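Local atomic coordinates of export chaperone SatS (Mycobacterium tuberculosis H37Rv, PDB entry 6DNM), a protein that acts as a chaperone for the SecA2 protein export pathway, the part modelled here being its C-terminal domain. Residues A[22-26]-A[27-31]; A[74-77]-A[78-81]; A[115-118]-A[119-123]; A[176-179]-A[180-183]. One frame throughout, in Å; residues are numbered along the deposited sequence.

Contact 1: residues A[22-26]-A[27-31]; sequences QIMTG and TATFY
Gln22 lays its side chain alongside the ring of Tyr31, both running the same way on one face of a beta hairpin. CG of Gln22 is 3.9 Å from CE1 of Tyr31, and the amide beyond it donates from NE2 to the Tyr31 hydroxyl OH at 3.1 Å. That hydroxyl sits only 10° out of the Gln22 amide plane, although amide and ring are turned 53° to each other. Thr29 lies on the same face: its CG2 meets CG of Gln22, while its OG1 faces Met24. The Met24 chain stays beside Thr29 and bends at its last torsion (chi3 69°), which brings CE within 3.5 Å of Thr29 OG1. On the other face Ile23 and Phe30 pair, and their backbones exchange two hydrogen bonds, N to O in each direction, both 2.8 Å. Nearer the turn, Thr25 N bonds to Ala28 O, and a water bridges Thr25 O, to which it donates, and Thr29 OG1. The strand of Gln22 and Met24 pairs on its far edge with Tyr99, inside a mixed four-stranded sheet. The two faces therefore differ in chemistry: Ile23 and Phe30 make a buried apolar pair, whereas Gln22, Thr29 and Tyr31 add side-chain polarity to a partly exposed face, with the Gln22 amide fixed in its rotation by the bond to the Tyr31 hydroxyl.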
loop_
_atom_site.group_PDB
_atom_site.type_symbol
_atom_site.label_atom_id
_atom_site.label_comp_id
_atom_site.label_asym_id
_atom_site.label_seq_id
_atom_site.Cartn_x
_atom_site.Cartn_y
_atom_site.Cartn_z
ATOM N N GLN A 22 -5.567 -4.006 1.291
ATOM C CA GLN A 22 -4.932 -5.216 1.797
ATOM C C GLN A 22 -3.486 -5.233 1.330
ATOM O O GLN A 22 -3.216 -5.029 0.142
ATOM C CB GLN A 22 -5.637 -6.447 1.228
ATOM C CG GLN A 22 -5.098 -7.786 1.723
ATOM C CD GLN A 22 -5.634 -8.941 0.911
ATOM O OE1 GLN A 22 -5.422 -9.002 -0.301
ATOM N NE2 GLN A 22 -6.354 -9.850 1.564
ATOM N N ILE A 23 -2.555 -5.481 2.250
ATOM C CA ILE A 23 -1.134 -5.547 1.923
ATOM C C ILE A 23 -0.644 -6.930 2.313
ATOM O O ILE A 23 -0.691 -7.295 3.489
ATOM C CB ILE A 23 -0.314 -4.472 2.657
ATOM C CG1 ILE A 23 -0.823 -3.057 2.339
ATOM C CG2 ILE A 23 1.172 -4.626 2.315
ATOM C CD1 ILE A 23 -0.245 -1.969 3.253
ATOM N N MET A 24 -0.192 -7.706 1.338
ATOM C CA MET A 24 0.300 -9.049 1.600
ATOM C C MET A 24 1.817 -9.077 1.466
ATOM O O MET A 24 2.373 -8.614 0.465
ATOM C CB MET A 24 -0.350 -10.069 0.658
ATOM C CG MET A 24 -1.877 -10.084 0.762
ATOM S SD MET A 24 -2.666 -11.417 -0.175
ATOM C CE MET A 24 -2.169 -12.871 0.754
ATOM N N THR A 25 2.479 -9.587 2.491
ATOM C CA THR A 25 3.910 -9.836 2.458
ATOM C C THR A 25 4.138 -11.325 2.671
ATOM O O THR A 25 3.215 -12.074 2.994
ATOM C CB THR A 25 4.647 -9.024 3.532
ATOM O OG1 THR A 25 4.455 -9.639 4.815
ATOM C CG2 THR A 25 4.137 -7.586 3.587
ATOM N N GLY A 26 5.381 -11.764 2.480
ATOM C CA GLY A 26 5.675 -13.178 2.630
ATOM C C GLY A 26 5.313 -13.736 3.989
ATOM O O GLY A 26 5.109 -14.949 4.113
ATOM N N THR A 27 5.217 -12.876 5.013
ATOM C CA THR A 27 4.976 -13.320 6.377
ATOM C C THR A 27 3.706 -12.772 7.013
ATOM O O THR A 27 3.370 -13.197 8.123
ATOM C CB THR A 27 6.159 -12.950 7.289
ATOM O OG1 THR A 27 6.410 -11.544 7.194
ATOM C CG2 THR A 27 7.418 -13.720 6.898
ATOM N N ALA A 28 2.994 -11.848 6.373
ATOM C CA ALA A 28 1.840 -11.247 7.032
ATOM C C ALA A 28 0.910 -10.637 5.995
ATOM O O ALA A 28 1.348 -10.196 4.933
ATOM C CB ALA A 28 2.270 -10.173 8.043
ATOM N N THR A 29 -0.378 -10.615 6.321
ATOM C CA THR A 29 -1.373 -9.891 5.542
ATOM C C THR A 29 -1.980 -8.817 6.429
ATOM O O THR A 29 -2.456 -9.110 7.530
ATOM C CB THR A 29 -2.461 -10.832 5.004
ATOM O OG1 THR A 29 -1.876 -11.743 4.065
ATOM C CG2 THR A 29 -3.568 -10.049 4.306
ATOM N N PHE A 30 -1.959 -7.582 5.948
ATOM C CA PHE A 30 -2.384 -6.432 6.730
ATOM C C PHE A 30 -3.530 -5.701 6.051
ATOM O O PHE A 30 -3.666 -5.724 4.822
ATOM C CB PHE A 30 -1.257 -5.415 6.887
ATOM C CG PHE A 30 -0.112 -5.902 7.710
ATOM C CD1 PHE A 30 -0.304 -6.305 9.022
ATOM C CD2 PHE A 30 1.166 -5.935 7.181
ATOM C CE1 PHE A 30 0.770 -6.760 9.788
ATOM C CE2 PHE A 30 2.233 -6.387 7.937
ATOM C CZ PHE A 30 2.038 -6.797 9.242
ATOM N N TYR A 31 -4.325 -5.014 6.874
ATOM C CA TYR A 31 -5.414 -4.155 6.431
ATOM C C TYR A 31 -5.206 -2.758 6.991
ATOM O O TYR A 31 -4.738 -2.594 8.123
ATOM C CB TYR A 31 -6.774 -4.707 6.898
ATOM C CG TYR A 31 -7.023 -6.051 6.268
ATOM C CD1 TYR A 31 -7.633 -6.152 5.020
ATOM C CD2 TYR A 31 -6.570 -7.226 6.883
ATOM C CE1 TYR A 31 -7.826 -7.380 4.419
ATOM C CE2 TYR A 31 -6.744 -8.460 6.280
ATOM C CZ TYR A 31 -7.382 -8.530 5.055
ATOM O OH TYR A 31 -7.548 -9.750 4.453
HETATM O O HOH W 1 0.598 -12.786 3.248
HETATM O O HOH W 2 5.405 -8.253 6.948
#

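Contact 2: residues A[74-77]-A[78-81]; sequences LSTY and DDIR
Tyr77 opens the helix 77-86, and its carbonyl O receives Arg81 N in the first full alpha-helical turn, at 3.0 Å. Ahead of it the chain turns from Leu74 to Tyr77, with Leu74 O accepting from Tyr77 N. The closely packed, buried side belongs to Tyr77 and Ile80. With CG of Tyr77 swung opposite its own N (chi1 -175°), the ring lies along the helix, where CD1 comes 4.3 Å from CD1 of Ile80 and CE2 a similar distance from CB of Arg81. Leu63 of helix 56-63 touches both Tyr77 and Ile80, Phe12 and Trp13 add to the cover of Ile80, and the Tyr77 hydroxyl is hydrogen-bonded to His69, whose ring stands steeply against that of Tyr77. Thr76, the residue before the helix, joins through its backbone: its O takes only a weak bond from Asp79 N. Both side chains find their polar partners in the N-terminal part of the chain, Thr76 OG1 at Val16 O and Asp79 OD2 at Val5 N. The looser side runs past exposed Asp78, whose OD1 is modelled against Arg81 NH2 as a salt bridge, so short that its geometry is doubtful; Arg81 NE also pairs with Glu66. Here a single water sits at the helix start, donating to Leu74 O at 2.7 Å and accepting from Asp78 N at 2.9 Å.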
loop_
_atom_site.group_PDB
_atom_site.type_symbol
_atom_site.label_atom_id
_atom_site.label_comp_id
_atom_site.label_asym_id
_atom_site.label_seq_id
_atom_site.Cartn_x
_atom_site.Cartn_y
_atom_site.Cartn_z
ATOM N N LEU A 74 -11.074 14.290 8.477
ATOM C CA LEU A 74 -11.722 14.302 7.175
ATOM C C LEU A 74 -13.231 14.313 7.366
ATOM O O LEU A 74 -13.758 13.759 8.335
ATOM C CB LEU A 74 -11.289 13.084 6.363
ATOM C CG LEU A 74 -9.784 13.055 6.063
ATOM C CD1 LEU A 74 -9.430 11.781 5.311
ATOM C CD2 LEU A 74 -9.341 14.284 5.287
ATOM N N SER A 75 -13.932 14.932 6.418
ATOM C CA SER A 75 -15.345 15.217 6.634
ATOM C C SER A 75 -16.204 13.960 6.712
ATOM O O SER A 75 -17.289 14.001 7.306
ATOM C CB SER A 75 -15.842 16.167 5.556
ATOM O OG SER A 75 -15.136 17.389 5.682
ATOM N N THR A 76 -15.748 12.846 6.146
ATOM C CA THR A 76 -16.494 11.596 6.181
ATOM C C THR A 76 -15.942 10.605 7.193
ATOM O O THR A 76 -16.442 9.477 7.269
ATOM C CB THR A 76 -16.521 10.953 4.791
ATOM O OG1 THR A 76 -15.218 11.048 4.199
ATOM C CG2 THR A 76 -17.541 11.644 3.907
ATOM N N TYR A 77 -14.918 10.984 7.968
ATOM C CA TYR A 77 -14.385 10.036 8.938
ATOM C C TYR A 77 -15.427 9.668 9.991
ATOM O O TYR A 77 -15.510 8.511 10.417
ATOM C CB TYR A 77 -13.101 10.553 9.592
ATOM C CG TYR A 77 -12.516 9.499 10.504
ATOM C CD1 TYR A 77 -11.810 8.424 9.982
ATOM C CD2 TYR A 77 -12.732 9.539 11.883
ATOM C CE1 TYR A 77 -11.300 7.435 10.803
ATOM C CE2 TYR A 77 -12.221 8.557 12.720
ATOM C CZ TYR A 77 -11.506 7.503 12.166
ATOM O OH TYR A 77 -10.986 6.512 12.967
ATOM N N ASP A 78 -16.234 10.632 10.415
ATOM C CA ASP A 78 -17.269 10.354 11.408
ATOM C C ASP A 78 -18.249 9.297 10.933
ATOM O O ASP A 78 -18.753 8.562 11.739
ATOM C CB ASP A 78 -17.999 11.617 11.851
ATOM C CG ASP A 78 -18.685 11.451 13.215
ATOM O OD1 ASP A 78 -17.971 11.385 14.241
ATOM O OD2 ASP A 78 -19.918 11.396 13.260
ATOM N N ASP A 79 -18.497 9.223 9.630
ATOM C CA ASP A 79 -19.350 8.165 9.091
ATOM C C ASP A 79 -18.738 6.790 9.333
ATOM O O ASP A 79 -19.452 5.825 9.624
ATOM C CB ASP A 79 -19.577 8.379 7.592
ATOM C CG ASP A 79 -20.629 9.435 7.297
ATOM O OD1 ASP A 79 -21.272 9.943 8.241
ATOM O OD2 ASP A 79 -20.821 9.751 6.105
ATOM N N ILE A 80 -17.415 6.680 9.199
ATOM C CA ILE A 80 -16.743 5.411 9.464
ATOM C C ILE A 80 -16.846 5.047 10.937
ATOM O O ILE A 80 -17.209 3.918 11.290
ATOM C CB ILE A 80 -15.281 5.460 8.990
ATOM C CG1 ILE A 80 -15.224 5.684 7.473
ATOM C CG2 ILE A 80 -14.547 4.184 9.416
ATOM C CD1 ILE A 80 -13.861 6.079 6.955
ATOM N N ARG A 81 -16.518 5.996 11.816
ATOM C CA ARG A 81 -16.541 5.723 13.249
ATOM C C ARG A 81 -17.943 5.362 13.713
ATOM O O ARG A 81 -18.122 4.419 14.495
ATOM C CB ARG A 81 -16.003 6.936 14.014
ATOM C CG ARG A 81 -16.020 6.762 15.527
ATOM C CD ARG A 81 -15.265 7.877 16.228
ATOM N NE ARG A 81 -15.874 9.182 15.989
ATOM C CZ ARG A 81 -16.732 9.766 16.819
ATOM N NH1 ARG A 81 -17.090 9.158 17.942
ATOM N NH2 ARG A 81 -17.235 10.956 16.523
HETATM O O HOH W 3 -15.643 13.511 10.202
#

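Contact 3: residues A[115-118]-A[119-123]; sequences VDRE and QLDLA
Glu118 and Gln119, neighbours in the first turn of helix 117-134, bury the most surface in this contact, and Asp116, two residues before Glu118, caps the helix. Asp116 is the N-cap: its OD2 accepts from Gln119 N at 2.9 Å, approached on the anti side and 17° out of the carboxylate plane. The aspartate CG lies opposite its backbone N (chi1 -177°), which carries the carboxylate forward over the helix start. Gln119 returns across the same residue, its CB 3.6 Å from that OD2, and a water donates to its OE1 while accepting from Asp116 N. Its other amide atom, NE2, reaches the carbonyls of Ser102 and Val100, so the side chain ties the helix start to the strand 98-100 and the residues after it. Glu118 sends its extended side chain outward; its carbonyl O takes Leu122 N in an almost straight bond, 178° at the hydrogen. On the buried side Val115 CG1 packs 4.0 Å from Leu120 CB, with Phe108 and Val156 also against this pair. The cap thus satisfies a helix-start N-H that has no earlier carbonyl in the helix to bond to, and the negative carboxylate probably interacts favourably with the positive end of the helix dipole.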
loop_
_atom_site.group_PDB
_atom_site.type_symbol
_atom_site.label_atom_id
_atom_site.label_comp_id
_atom_site.label_asym_id
_atom_site.label_seq_id
_atom_site.Cartn_x
_atom_site.Cartn_y
_atom_site.Cartn_z
ATOM N N VAL A 115 9.191 -11.944 -12.984
ATOM C CA VAL A 115 8.381 -10.974 -12.253
ATOM C C VAL A 115 7.033 -10.828 -12.943
ATOM O O VAL A 115 6.966 -10.580 -14.155
ATOM C CB VAL A 115 9.089 -9.614 -12.169
ATOM C CG1 VAL A 115 8.214 -8.638 -11.398
ATOM C CG2 VAL A 115 10.457 -9.762 -11.526
ATOM N N ASP A 116 5.955 -10.962 -12.179
ATOM C CA ASP A 116 4.630 -10.775 -12.749
ATOM C C ASP A 116 4.354 -9.287 -12.910
ATOM O O ASP A 116 4.404 -8.528 -11.935
ATOM C CB ASP A 116 3.559 -11.406 -11.867
ATOM C CG ASP A 116 2.183 -11.287 -12.481
ATOM O OD1 ASP A 116 1.900 -12.053 -13.418
ATOM O OD2 ASP A 116 1.393 -10.419 -12.056
ATOM N N ARG A 117 4.032 -8.876 -14.136
ATOM C CA ARG A 117 3.881 -7.455 -14.429
ATOM C C ARG A 117 2.752 -6.834 -13.614
ATOM O O ARG A 117 2.928 -5.779 -12.995
ATOM C CB ARG A 117 3.646 -7.266 -15.924
ATOM C CG ARG A 117 3.544 -5.811 -16.341
ATOM C CD ARG A 117 2.589 -5.654 -17.526
ATOM N NE ARG A 117 1.249 -6.104 -17.168
ATOM C CZ ARG A 117 0.410 -5.413 -16.402
ATOM N NH1 ARG A 117 0.770 -4.234 -15.914
ATOM N NH2 ARG A 117 -0.781 -5.909 -16.113
ATOM N N GLU A 118 1.587 -7.482 -13.588
ATOM C CA GLU A 118 0.455 -6.917 -12.860
ATOM C C GLU A 118 0.762 -6.785 -11.370
ATOM O O GLU A 118 0.482 -5.744 -10.761
ATOM C CB GLU A 118 -0.794 -7.763 -13.100
ATOM C CG GLU A 118 -2.065 -7.115 -12.601
ATOM C CD GLU A 118 -3.184 -8.119 -12.409
ATOM O OE1 GLU A 118 -4.179 -7.781 -11.730
ATOM O OE2 GLU A 118 -3.067 -9.251 -12.939
ATOM N N GLN A 119 1.350 -7.819 -10.771
ATOM C CA GLN A 119 1.742 -7.731 -9.368
ATOM C C GLN A 119 2.662 -6.540 -9.133
ATOM O O GLN A 119 2.471 -5.762 -8.189
ATOM C CB GLN A 119 2.444 -9.014 -8.933
ATOM C CG GLN A 119 2.859 -8.940 -7.471
ATOM C CD GLN A 119 3.660 -10.119 -7.008
ATOM O OE1 GLN A 119 3.862 -11.078 -7.754
ATOM N NE2 GLN A 119 4.113 -10.067 -5.759
ATOM N N LEU A 120 3.678 -6.394 -9.971
ATOM C CA LEU A 120 4.613 -5.300 -9.806
ATOM C C LEU A 120 3.963 -3.939 -9.993
ATOM O O LEU A 120 4.262 -3.025 -9.290
ATOM C CB LEU A 120 5.814 -5.475 -10.731
ATOM C CG LEU A 120 6.909 -4.426 -10.575
ATOM C CD1 LEU A 120 7.513 -4.462 -9.186
ATOM C CD2 LEU A 120 7.990 -4.545 -11.635
ATOM N N ASP A 121 3.058 -3.832 -10.947
ATOM C CA ASP A 121 2.387 -2.578 -11.183
ATOM C C ASP A 121 1.623 -2.107 -9.966
ATOM O O ASP A 121 1.745 -0.972 -9.573
ATOM C CB ASP A 121 1.481 -2.622 -12.397
ATOM C CG ASP A 121 1.189 -1.238 -12.893
ATOM O OD1 ASP A 121 0.212 -0.648 -12.516
ATOM O OD2 ASP A 121 2.040 -0.696 -13.620
ATOM N N LEU A 122 0.838 -3.009 -9.396
ATOM C CA LEU A 122 0.144 -2.698 -8.149
ATOM C C LEU A 122 1.125 -2.383 -7.023
ATOM O O LEU A 122 0.925 -1.422 -6.270
ATOM C CB LEU A 122 -0.773 -3.862 -7.773
ATOM C CG LEU A 122 -2.078 -3.925 -8.561
ATOM C CD1 LEU A 122 -2.640 -5.344 -8.538
ATOM C CD2 LEU A 122 -3.077 -2.928 -8.001
ATOM N N ALA A 123 2.200 -3.168 -6.898
ATOM C CA ALA A 123 3.154 -2.943 -5.810
ATOM C C ALA A 123 3.793 -1.561 -5.895
ATOM O O ALA A 123 3.970 -0.886 -4.875
ATOM C CB ALA A 123 4.242 -4.019 -5.819
HETATM O O HOH W 4 6.052 -11.663 -9.367
#

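Contact 4: residues A[176-179]-A[180-183]; sequences WEKL and ERFV
Glu180 meets Trp176 one turn back along helix 170-185, an alpha helix whose i to i+4 backbone bonds span the whole contact. Its CB stands 4.0 Å above one face of the indole, out toward the rim, and the extended chain then carries the carboxylate round to the indole nitrogen. There OE1 takes a weak bond from Trp176 NE1, 3.1 Å long and bent to 132° at the hydrogen, with ring and carboxylate planes 66° apart. Phe108 and Leu104 are among the apolar neighbours of the indole. Arg181 comes next and folds back over the preceding turn instead of reaching outward. A bend at chi3 (-66°) lays one guanidinium face on the backbone, with Lys178 CA 3.4 Å above the plane and Glu177 O over the same face. NH2 also comes 3.7 Å from Lys178 CB, whose aliphatic chain crosses it obliquely; the cationic ends are near but not in contact, Lys178 NZ 4.7 Å from Arg181 NH2. Phe182 starts toward the earlier turn, CB at 3.3 Å from Leu179 O, but its ring leads away to Ala138 and Val139 of helix 138-142, with Leu179 O at the ring edge. Leu179 packs on Val139 too, and Leu127 of helix 117-134 lies against Trp176, Leu179 and Val183, so this side of the helix packs against helices 117-134 and 138-142. Val183 closes the walk: its N bonds to Leu179 O, and its CG2 methyl rests 3.4 Å from that same carbonyl oxygen.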
loop_
_atom_site.group_PDB
_atom_site.type_symbol
_atom_site.label_atom_id
_atom_site.label_comp_id
_atom_site.label_asym_id
_atom_site.label_seq_id
_atom_site.Cartn_x
_atom_site.Cartn_y
_atom_site.Cartn_z
ATOM N N TRP A 176 16.121 -3.906 -3.858
ATOM C CA TRP A 176 14.755 -4.233 -3.459
ATOM C C TRP A 176 14.690 -4.570 -1.979
ATOM O O TRP A 176 13.760 -4.150 -1.279
ATOM C CB TRP A 176 14.203 -5.402 -4.272
ATOM C CG TRP A 176 12.876 -5.814 -3.728
ATOM C CD1 TRP A 176 12.618 -6.877 -2.910
ATOM C CD2 TRP A 176 11.633 -5.135 -3.912
ATOM N NE1 TRP A 176 11.283 -6.911 -2.586
ATOM C CE2 TRP A 176 10.657 -5.851 -3.189
ATOM C CE3 TRP A 176 11.247 -4.000 -4.628
ATOM C CZ2 TRP A 176 9.323 -5.469 -3.167
ATOM C CZ3 TRP A 176 9.926 -3.624 -4.603
ATOM C CH2 TRP A 176 8.979 -4.352 -3.878
ATOM N N GLU A 177 15.657 -5.350 -1.488
ATOM C CA GLU A 177 15.660 -5.712 -0.074
ATOM C C GLU A 177 15.712 -4.475 0.809
ATOM O O GLU A 177 15.021 -4.410 1.832
ATOM C CB GLU A 177 16.829 -6.648 0.224
ATOM C CG GLU A 177 16.597 -8.045 -0.309
ATOM C CD GLU A 177 17.809 -8.945 -0.196
ATOM O OE1 GLU A 177 18.941 -8.428 -0.108
ATOM O OE2 GLU A 177 17.615 -10.174 -0.195
ATOM N N LYS A 178 16.513 -3.483 0.420
ATOM C CA LYS A 178 16.586 -2.240 1.180
ATOM C C LYS A 178 15.255 -1.503 1.127
ATOM O O LYS A 178 14.790 -0.960 2.136
ATOM C CB LYS A 178 17.713 -1.370 0.617
ATOM C CG LYS A 178 18.141 -0.229 1.506
ATOM C CD LYS A 178 19.629 0.046 1.321
ATOM C CE LYS A 178 20.105 1.232 2.153
ATOM N NZ LYS A 178 19.878 1.058 3.618
ATOM N N LEU A 179 14.617 -1.501 -0.040
ATOM C CA LEU A 179 13.332 -0.833 -0.180
ATOM C C LEU A 179 12.251 -1.530 0.639
ATOM O O LEU A 179 11.430 -0.864 1.284
ATOM C CB LEU A 179 12.970 -0.754 -1.661
ATOM C CG LEU A 179 11.745 0.070 -2.047
ATOM C CD1 LEU A 179 11.865 1.505 -1.537
ATOM C CD2 LEU A 179 11.560 0.039 -3.546
ATOM N N GLU A 180 12.243 -2.869 0.649
ATOM C CA GLU A 180 11.251 -3.579 1.451
ATOM C C GLU A 180 11.468 -3.343 2.942
ATOM O O GLU A 180 10.491 -3.251 3.695
ATOM C CB GLU A 180 11.204 -5.073 1.093
ATOM C CG GLU A 180 9.993 -5.776 1.716
ATOM C CD GLU A 180 9.635 -7.125 1.090
ATOM O OE1 GLU A 180 10.387 -7.651 0.236
ATOM O OE2 GLU A 180 8.573 -7.662 1.476
ATOM N N ARG A 181 12.729 -3.206 3.382
ATOM C CA ARG A 181 12.990 -2.838 4.773
ATOM C C ARG A 181 12.440 -1.453 5.084
ATOM O O ARG A 181 11.877 -1.228 6.163
ATOM C CB ARG A 181 14.490 -2.893 5.069
ATOM C CG ARG A 181 15.054 -4.298 5.229
ATOM C CD ARG A 181 16.460 -4.260 5.831
ATOM N NE ARG A 181 17.443 -3.625 4.950
ATOM C CZ ARG A 181 18.127 -4.254 3.997
ATOM N NH1 ARG A 181 17.941 -5.551 3.779
ATOM N NH2 ARG A 181 19.005 -3.586 3.260
ATOM N N PHE A 182 12.582 -0.512 4.144
ATOM C CA PHE A 182 11.986 0.807 4.336
ATOM C C PHE A 182 10.473 0.706 4.495
ATOM O O PHE A 182 9.887 1.299 5.407
ATOM C CB PHE A 182 12.335 1.738 3.173
ATOM C CG PHE A 182 11.536 3.008 3.178
ATOM C CD1 PHE A 182 11.842 4.023 4.071
ATOM C CD2 PHE A 182 10.440 3.161 2.340
ATOM C CE1 PHE A 182 11.090 5.184 4.106
ATOM C CE2 PHE A 182 9.687 4.319 2.362
ATOM C CZ PHE A 182 10.011 5.333 3.254
ATOM N N VAL A 183 9.819 -0.041 3.605
ATOM C CA VAL A 183 8.372 -0.207 3.700
ATOM C C VAL A 183 7.985 -0.759 5.062
ATOM O O VAL A 183 7.081 -0.238 5.731
ATOM C CB VAL A 183 7.862 -1.100 2.561
ATOM C CG1 VAL A 183 6.410 -1.421 2.776
ATOM C CG2 VAL A 183 8.075 -0.414 1.238
#

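Contacts 1, 3 and 4 cluster, their centres about 15 to 16 Å from one another, whereas contact 2 stands apart, its centre 25 Å from that of contact 1 and over 30 Å from those of contacts 3 and 4, on the opposite side of the chain's centre from these last two. None of the four touches another; the nearest atoms of contact 1 and contact 4 are about 5 Å apart, as are those of contacts 3 and 4. The segment around Leu101 and Ser102 links the cluster: Met24 of contact 1, through a backbone bond with Leu101, Gln119 of contact 3 and Val183 of contact 4 all reach it. Phe108 is likewise shared, by Leu120 and Trp176.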